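Local atomic coordinates of Phenylalanine/tyrosine ammonia-lyase (Rhodosporidium toruloides, PDB entry 1Y2M), a protein that catalyses the non-oxidative deamination of L-phenylalanine and L-tyrosine to trans-cinnamic and p-coumaric acid, releasing ammonium. Residues 424-429 with 507-512; 482-487 with 513-518. All coordinates share one frame; numbering follows the deposited sequence.

Interaction 1: residues 424-429 with 507-512; sequences KTRLGL and LISARR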
ATOM      1  N   LYS B 424      -0.725  12.201   6.186  1.00 10.96           N
ATOM      2  CA  LYS B 424      -1.615  13.055   5.371  1.00 13.79           C
ATOM      3  C   LYS B 424      -0.840  13.897   4.373  1.00 10.12           C
ATOM      4  O   LYS B 424      -1.225  14.063   3.199  1.00 11.00           O
ATOM      5  CB  LYS B 424      -2.472  14.000   6.242  1.00 15.41           C
ATOM      6  CG  LYS B 424      -3.372  13.322   7.253  1.00 24.49           C
ATOM      7  CD  LYS B 424      -3.799  14.297   8.425  1.00 24.61           C
ATOM      8  CE  LYS B 424      -4.003  15.719   7.938  1.00 24.77           C
ATOM      9  NZ  LYS B 424      -2.789  16.615   7.698  1.00 25.15           N
ATOM     10  N   THR B 425       0.289  14.443   4.816  1.00  9.03           N
ATOM     11  CA  THR B 425       1.064  15.291   3.909  1.00  9.21           C
ATOM     12  C   THR B 425       1.611  14.442   2.758  1.00 10.27           C
ATOM     13  O   THR B 425       1.659  14.921   1.608  1.00 10.19           O
ATOM     14  CB  THR B 425       2.159  16.021   4.691  1.00  9.20           C
ATOM     15  OG1 THR B 425       1.547  16.854   5.692  1.00  9.28           O
ATOM     16  CG2 THR B 425       3.098  16.869   3.766  1.00 12.86           C
ATOM     17  N   ARG B 426       2.044  13.197   3.008  1.00  8.67           N
ATOM     18  CA  ARG B 426       2.676  12.431   1.929  1.00  8.74           C
ATOM     19  C   ARG B 426       1.640  12.056   0.862  1.00  9.41           C
ATOM     20  O   ARG B 426       1.923  12.020  -0.348  1.00  9.60           O
ATOM     21  CB  ARG B 426       3.326  11.189   2.537  1.00 10.58           C
ATOM     22  CG  ARG B 426       4.315  10.550   1.597  1.00  8.48           C
ATOM     23  CD  ARG B 426       5.200   9.518   2.270  1.00 10.46           C
ATOM     24  NE  ARG B 426       4.477   8.450   2.964  1.00  8.45           N
ATOM     25  CZ  ARG B 426       4.221   8.376   4.287  1.00  7.53           C
ATOM     26  NH1 ARG B 426       3.582   7.325   4.769  1.00  9.93           N
ATOM     27  NH2 ARG B 426       4.577   9.310   5.153  1.00  8.95           N
ATOM     28  N   LEU B 427       0.436  11.830   1.299  1.00  9.59           N
ATOM     29  CA  LEU B 427      -0.636  11.529   0.369  1.00 10.14           C
ATOM     30  C   LEU B 427      -0.942  12.792  -0.412  1.00  9.05           C
ATOM     31  O   LEU B 427      -1.066  12.763  -1.636  1.00  9.10           O
ATOM     32  CB  LEU B 427      -1.875  10.981   1.108  1.00 11.93           C
ATOM     33  CG  LEU B 427      -3.053  10.625   0.182  1.00 12.16           C
ATOM     34  CD1 LEU B 427      -2.719   9.673  -0.926  1.00  9.53           C
ATOM     35  CD2 LEU B 427      -4.158  10.093   1.036  1.00 13.81           C
ATOM     36  N   GLY B 428      -1.018  13.926   0.267  1.00  9.47           N
ATOM     37  CA  GLY B 428      -1.158  15.204  -0.454  1.00 10.53           C
ATOM     38  C   GLY B 428      -0.125  15.507  -1.514  1.00 11.84           C
ATOM     39  O   GLY B 428      -0.450  15.970  -2.599  1.00  9.88           O
ATOM     40  N   LEU B 429       1.134  15.208  -1.196  1.00  9.44           N
ATOM     41  CA  LEU B 429       2.257  15.410  -2.143  1.00  9.59           C
ATOM     42  C   LEU B 429       2.018  14.565  -3.399  1.00  8.88           C
ATOM     43  O   LEU B 429       2.293  14.995  -4.537  1.00  7.87           O
ATOM     44  CB  LEU B 429       3.602  15.110  -1.491  1.00  8.65           C
ATOM     45  CG  LEU B 429       3.981  16.077  -0.369  1.00  8.52           C
ATOM     46  CD1 LEU B 429       5.146  15.531   0.434  1.00 10.67           C
ATOM     47  CD2 LEU B 429       4.253  17.491  -0.932  1.00  9.41           C
ATOM     48  N   LEU B 507       8.893   9.155  12.986  1.00  8.67           N
ATOM     49  CA  LEU B 507      10.133   9.541  12.316  1.00  8.44           C
ATOM     50  C   LEU B 507      10.249   8.856  10.945  1.00  7.94           C
ATOM     51  O   LEU B 507      10.732   9.435   9.962  1.00  9.83           O
ATOM     52  CB  LEU B 507      11.381   9.274  13.170  1.00 10.50           C
ATOM     53  CG  LEU B 507      12.644   9.807  12.478  1.00 10.50           C
ATOM     54  CD1 LEU B 507      12.664  11.342  12.216  1.00 12.64           C
ATOM     55  CD2 LEU B 507      13.827   9.418  13.312  1.00 14.81           C
ATOM     56  N   ILE B 508       9.867   7.582  10.932  1.00  8.24           N
ATOM     57  CA  ILE B 508       9.871   6.818   9.638  1.00  8.80           C
ATOM     58  C   ILE B 508       8.901   7.493   8.658  1.00  8.47           C
ATOM     59  O   ILE B 508       9.198   7.730   7.481  1.00  9.13           O
ATOM     60  CB  ILE B 508       9.553   5.357   9.801  1.00  9.51           C
ATOM     61  CG1 ILE B 508      10.554   4.651  10.730  1.00  9.71           C
ATOM     62  CG2 ILE B 508       9.539   4.641   8.435  1.00 11.86           C
ATOM     63  CD1 ILE B 508      10.075   3.273  11.204  1.00 12.13           C
ATOM     64  N   SER B 509       7.713   7.799   9.159  1.00  9.35           N
ATOM     65  CA  SER B 509       6.750   8.513   8.295  1.00  7.58           C
ATOM     66  C   SER B 509       7.358   9.848   7.786  1.00  7.41           C
ATOM     67  O   SER B 509       7.248  10.165   6.582  1.00  8.84           O
ATOM     68  CB  SER B 509       5.416   8.724   9.015  1.00  9.77           C
ATOM     69  OG  SER B 509       4.448   9.127   8.067  1.00 10.47           O
ATOM     70  N   ALA B 510       7.980  10.630   8.691  1.00  7.01           N
ATOM     71  CA  ALA B 510       8.587  11.923   8.332  1.00  7.56           C
ATOM     72  C   ALA B 510       9.650  11.774   7.238  1.00  7.82           C
ATOM     73  O   ALA B 510       9.790  12.600   6.305  1.00  8.35           O
ATOM     74  CB  ALA B 510       9.096  12.607   9.538  1.00  9.35           C
ATOM     75  N   ARG B 511      10.435  10.698   7.366  1.00  7.85           N
ATOM     76  CA  ARG B 511      11.461  10.375   6.379  1.00  8.99           C
ATOM     77  C   ARG B 511      10.846  10.142   5.032  1.00 10.70           C
ATOM     78  O   ARG B 511      11.360  10.662   4.008  1.00  9.92           O
ATOM     79  CB  ARG B 511      12.297   9.183   6.818  1.00  8.38           C
ATOM     80  CG  ARG B 511      13.348   9.507   7.902  1.00  9.47           C
ATOM     81  CD  ARG B 511      14.084   8.318   8.453  1.00  8.01           C
ATOM     82  NE  ARG B 511      14.444   7.461   7.346  1.00  9.52           N
ATOM     83  CZ  ARG B 511      14.222   6.156   7.252  1.00 10.84           C
ATOM     84  NH1 ARG B 511      13.657   5.445   8.237  1.00  8.99           N
ATOM     85  NH2 ARG B 511      14.527   5.586   6.103  1.00 11.01           N
ATOM     86  N   ARG B 512       9.762   9.370   5.006  1.00  8.41           N
ATOM     87  CA  ARG B 512       9.141   9.097   3.705  1.00  8.24           C
ATOM     88  C   ARG B 512       8.525  10.357   3.123  1.00  8.96           C
ATOM     89  O   ARG B 512       8.647  10.620   1.907  1.00 10.49           O
ATOM     90  CB  ARG B 512       8.123   7.948   3.822  1.00  9.61           C
ATOM     91  CG  ARG B 512       8.693   6.613   4.215  1.00  8.62           C
ATOM     92  CD  ARG B 512       9.827   6.206   3.283  1.00 12.18           C
ATOM     93  NE  ARG B 512      10.304   4.867   3.583  1.00 13.65           N
ATOM     94  CZ  ARG B 512      11.527   4.427   3.446  1.00  8.47           C
ATOM     95  NH1 ARG B 512      12.567   5.265   3.225  1.00 11.48           N
ATOM     96  NH2 ARG B 512      11.744   3.131   3.713  1.00  9.72           N
TER
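Arg426 lays the outer half of its side chain against the backbone and CB of Arg512. Arg426 CD approaches Arg512 C to 3.5 Å, and Arg512 CB sits over one face of the guanidinium, near the rim, 3.7 Å from Arg426 CD. With CG anti to the backbone N (chi1 -164°) the chain runs out from helix 416-443 toward helix 506-560, and a bend at chi3 (55°) turns the flat group so that an edge meets Ser509. Arg426 NH2 donates a nearly straight hydrogen bond to Ser509 OG, 2.9 Å long, with the hydroxyl almost in the guanidinium plane. The same OG is hydrogen-bonded to Glu423 OE2, which forms a salt bridge with Arg426 NH1. Leu484 O, Asn486 O and Thr513 OG1 take the remaining N-H groups, fixing the guanidinium in rotation as well as in place.

Arg512 runs alongside Arg426, but its guanidinium is turned about 80° to the other and reaches Glu515 and Glu480 of the second subunit. NE of Arg426 and NE of Arg512 stay 6.9 Å apart; Arg426 pairs with Glu423, Arg512 with those two glutamates. Arginine suits position 426 because five N-H groups can serve five acceptors, and serine suits 509 because its small hydroxyl fits at the guanidinium edge. The chemistry implies a buried positive charge, probably balanced by Glu423, tying two core helices together through polar bonds.

Interaction 2: residues 482-487 with 513-518; sequences GHLANP and TTESND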
ATOM      1  N   GLY B 482       3.435   7.863  -5.890  1.00  7.67           N
ATOM      2  CA  GLY B 482       2.286   7.027  -5.566  1.00  9.35           C
ATOM      3  C   GLY B 482       2.673   5.963  -4.541  1.00 11.58           C
ATOM      4  O   GLY B 482       1.992   5.786  -3.544  1.00  9.82           O
ATOM      5  N   HIS B 483       3.758   5.232  -4.807  1.00 11.17           N
ATOM      6  CA  HIS B 483       4.181   4.190  -3.863  1.00  8.94           C
ATOM      7  C   HIS B 483       4.577   4.783  -2.526  1.00  8.82           C
ATOM      8  O   HIS B 483       4.289   4.212  -1.477  1.00  9.52           O
ATOM      9  CB  HIS B 483       5.319   3.391  -4.497  1.00 10.42           C
ATOM     10  CG  HIS B 483       6.009   2.473  -3.569  1.00 12.04           C
ATOM     11  ND1 HIS B 483       7.104   2.840  -2.822  1.00 12.82           N
ATOM     12  CD2 HIS B 483       5.774   1.167  -3.296  1.00 12.99           C
ATOM     13  CE1 HIS B 483       7.504   1.799  -2.108  1.00 11.74           C
ATOM     14  NE2 HIS B 483       6.734   0.761  -2.410  1.00  9.10           N
ATOM     15  N   LEU B 484       5.254   5.926  -2.540  1.00  8.07           N
ATOM     16  CA  LEU B 484       5.672   6.567  -1.278  1.00  7.76           C
ATOM     17  C   LEU B 484       4.457   6.813  -0.385  1.00 10.39           C
ATOM     18  O   LEU B 484       4.587   6.759   0.842  1.00  9.59           O
ATOM     19  CB  LEU B 484       6.413   7.885  -1.549  1.00  9.60           C
ATOM     20  CG  LEU B 484       7.903   7.665  -1.802  1.00 10.26           C
ATOM     21  CD1 LEU B 484       8.558   8.873  -2.475  1.00 10.37           C
ATOM     22  CD2 LEU B 484       8.622   7.370  -0.457  1.00 14.53           C
ATOM     23  N   ALA B 485       3.343   7.222  -0.988  1.00  8.19           N
ATOM     24  CA  ALA B 485       2.079   7.672  -0.304  1.00  8.98           C
ATOM     25  C   ALA B 485       1.358   6.658   0.526  1.00  6.38           C
ATOM     26  O   ALA B 485       0.419   7.016   1.312  1.00  9.35           O
ATOM     27  CB  ALA B 485       1.117   8.317  -1.280  1.00 10.71           C
ATOM     28  N   ASN B 486       1.652   5.357   0.394  1.00  6.11           N
ATOM     29  CA  ASN B 486       1.066   4.347   1.277  1.00  7.74           C
ATOM     30  C   ASN B 486       1.438   4.642   2.708  1.00  7.84           C
ATOM     31  O   ASN B 486       2.514   5.193   2.973  1.00  7.77           O
ATOM     32  CB  ASN B 486       1.496   2.921   0.902  1.00  8.93           C
ATOM     33  CG  ASN B 486       0.991   2.528  -0.467  1.00 10.17           C
ATOM     34  OD1 ASN B 486      -0.224   2.669  -0.747  1.00  8.51           O
ATOM     35  ND2 ASN B 486       1.919   2.118  -1.347  1.00 10.66           N
ATOM     36  N   PRO B 487       0.543   4.319   3.640  1.00  8.96           N
ATOM     37  CA  PRO B 487       0.858   4.667   5.036  1.00  8.04           C
ATOM     38  C   PRO B 487       1.953   3.807   5.648  1.00  7.33           C
ATOM     39  O   PRO B 487       2.092   2.630   5.332  1.00 10.14           O
ATOM     40  CB  PRO B 487      -0.453   4.411   5.770  1.00  8.50           C
ATOM     41  CG  PRO B 487      -1.212   3.437   4.931  1.00 11.39           C
ATOM     42  CD  PRO B 487      -0.822   3.759   3.498  1.00  9.89           C
ATOM     43  N   THR B 513       7.912  11.192   3.957  1.00  9.23           N
ATOM     44  CA  THR B 513       7.323  12.438   3.430  1.00  7.38           C
ATOM     45  C   THR B 513       8.441  13.385   2.921  1.00  8.30           C
ATOM     46  O   THR B 513       8.221  14.093   1.958  1.00  8.86           O
ATOM     47  CB  THR B 513       6.477  13.100   4.526  1.00  6.10           C
ATOM     48  OG1 THR B 513       5.505  12.139   4.954  1.00  7.52           O
ATOM     49  CG2 THR B 513       5.850  14.405   4.016  1.00  7.57           C
ATOM     50  N   THR B 514       9.633  13.413   3.571  1.00  7.37           N
ATOM     51  CA  THR B 514      10.760  14.207   3.125  1.00  7.84           C
ATOM     52  C   THR B 514      11.196  13.733   1.760  1.00  9.11           C
ATOM     53  O   THR B 514      11.518  14.563   0.895  1.00  8.99           O
ATOM     54  CB  THR B 514      11.891  14.102   4.156  1.00  8.95           C
ATOM     55  OG1 THR B 514      11.453  14.642   5.423  1.00  6.99           O
ATOM     56  CG2 THR B 514      13.090  14.838   3.683  1.00 11.61           C
ATOM     57  N   GLU B 515      11.176  12.409   1.519  1.00  8.34           N
ATOM     58  CA  GLU B 515      11.543  11.882   0.207  1.00 10.35           C
ATOM     59  C   GLU B 515      10.476  12.293  -0.815  1.00  9.24           C
ATOM     60  O   GLU B 515      10.815  12.670  -1.952  1.00 10.00           O
ATOM     61  CB  GLU B 515      11.696  10.375   0.243  1.00 11.29           C
ATOM     62  CG  GLU B 515      12.253   9.851  -1.088  1.00 10.12           C
ATOM     63  CD  GLU B 515      12.650   8.382  -1.128  1.00 17.09           C
ATOM     64  OE1 GLU B 515      12.614   7.664  -0.079  1.00 15.05           O
ATOM     65  OE2 GLU B 515      13.017   7.925  -2.250  1.00 13.84           O
ATOM     66  N   SER B 516       9.191  12.250  -0.438  1.00  9.41           N
ATOM     67  CA  SER B 516       8.159  12.711  -1.362  1.00  8.22           C
ATOM     68  C   SER B 516       8.332  14.194  -1.692  1.00  8.56           C
ATOM     69  O   SER B 516       8.160  14.600  -2.846  1.00  9.04           O
ATOM     70  CB  SER B 516       6.760  12.484  -0.821  1.00  9.78           C
ATOM     71  OG  SER B 516       6.510  11.089  -0.770  1.00  9.44           O
ATOM     72  N   ASN B 517       8.756  15.014  -0.723  1.00  8.97           N
ATOM     73  CA  ASN B 517       9.072  16.411  -1.036  1.00  7.80           C
ATOM     74  C   ASN B 517      10.121  16.495  -2.111  1.00  7.32           C
ATOM     75  O   ASN B 517      10.013  17.312  -3.034  1.00  9.71           O
ATOM     76  CB  ASN B 517       9.529  17.276   0.155  1.00  9.52           C
ATOM     77  CG  ASN B 517       8.412  17.692   1.065  1.00 11.85           C
ATOM     78  OD1 ASN B 517       7.287  17.889   0.624  1.00  9.94           O
ATOM     79  ND2 ASN B 517       8.747  17.938   2.354  1.00  8.16           N
ATOM     80  N   ASP B 518      11.135  15.647  -2.026  1.00  8.91           N
ATOM     81  CA  ASP B 518      12.262  15.671  -2.934  1.00  8.73           C
ATOM     82  C   ASP B 518      11.795  15.291  -4.334  1.00  7.36           C
ATOM     83  O   ASP B 518      12.082  15.965  -5.346  1.00  9.91           O
ATOM     84  CB  ASP B 518      13.315  14.679  -2.452  1.00 12.13           C
ATOM     85  CG  ASP B 518      14.682  14.881  -3.123  1.00 15.31           C
ATOM     86  OD1 ASP B 518      15.046  16.041  -3.526  1.00 15.82           O
ATOM     87  OD2 ASP B 518      15.424  13.872  -3.190  1.00 16.70           O
TER
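OE2 of Glu515 is held by two arginines of the second subunit, Arg512 and Arg206, through salt bridges, while Glu515 OE1 rests against Leu484, 4.0 Å from its CD2. The glutamate leaves its helix with CG anti to the backbone N (chi1 -173°) and stays extended. It crosses the leucine at about a right angle, and Glu515 CG comes to 4.1 Å from Leu484 CD1. A long acidic chain suits this place, since its methylenes can pack on a hydrocarbon while its end pairs across the subunit boundary.

Leu484 points toward helix 506-560. Its CD2 approaches the carboxylate, while CD1 lies between Glu515 CG and Ser516 OG, 3.5 Å from the latter; Ser516 OG also approaches Leu484 CB to 3.3 Å. Ser516 OG is anti to its own carbonyl carbon (chi1 -68°), which brings it back along the helix to a weak hydrogen bond with Arg512 O. Serine is small enough to let the two backbones come within 6.6 Å, measured between CA of Leu484 and CA of Ser516. An alanine here in place of Leu484 would probably open a gap beside Ser516 and take away the methyl group that meets Glu515 CG.

The contact joins Leu484, on helix 468-484, to one side of helix 506-560, within the helical core characteristic of the PAL/histidase family. Thr514 packs on helix 273-303, Thr513 and Ser516 touch helix 416-443, and Asn517 touches both.

Interactions 1 and 2 occupy successive turns of helix 506-560, their centres about 6 Å apart, and Arg426 joins them. Arg426 NE lies 2.7 Å from Leu484 O and Arg426 NH2 3.0 Å from Thr513 OG1, both probable hydrogen bonds, while Arg426 CG packs 3.3 Å from Ser516 OG. Leu429 CD1 adds a contact of 3.2 Å with Asn517 OD1. Helices 416-443 and 468-484, consecutive in the chain, are thereby brought together on the long helix 506-560. Both contacts lie away from the substrate-binding residues, although helix 468-484 begins at Lys468, which binds cinnamate. Both also border other subunits of the homotetramer.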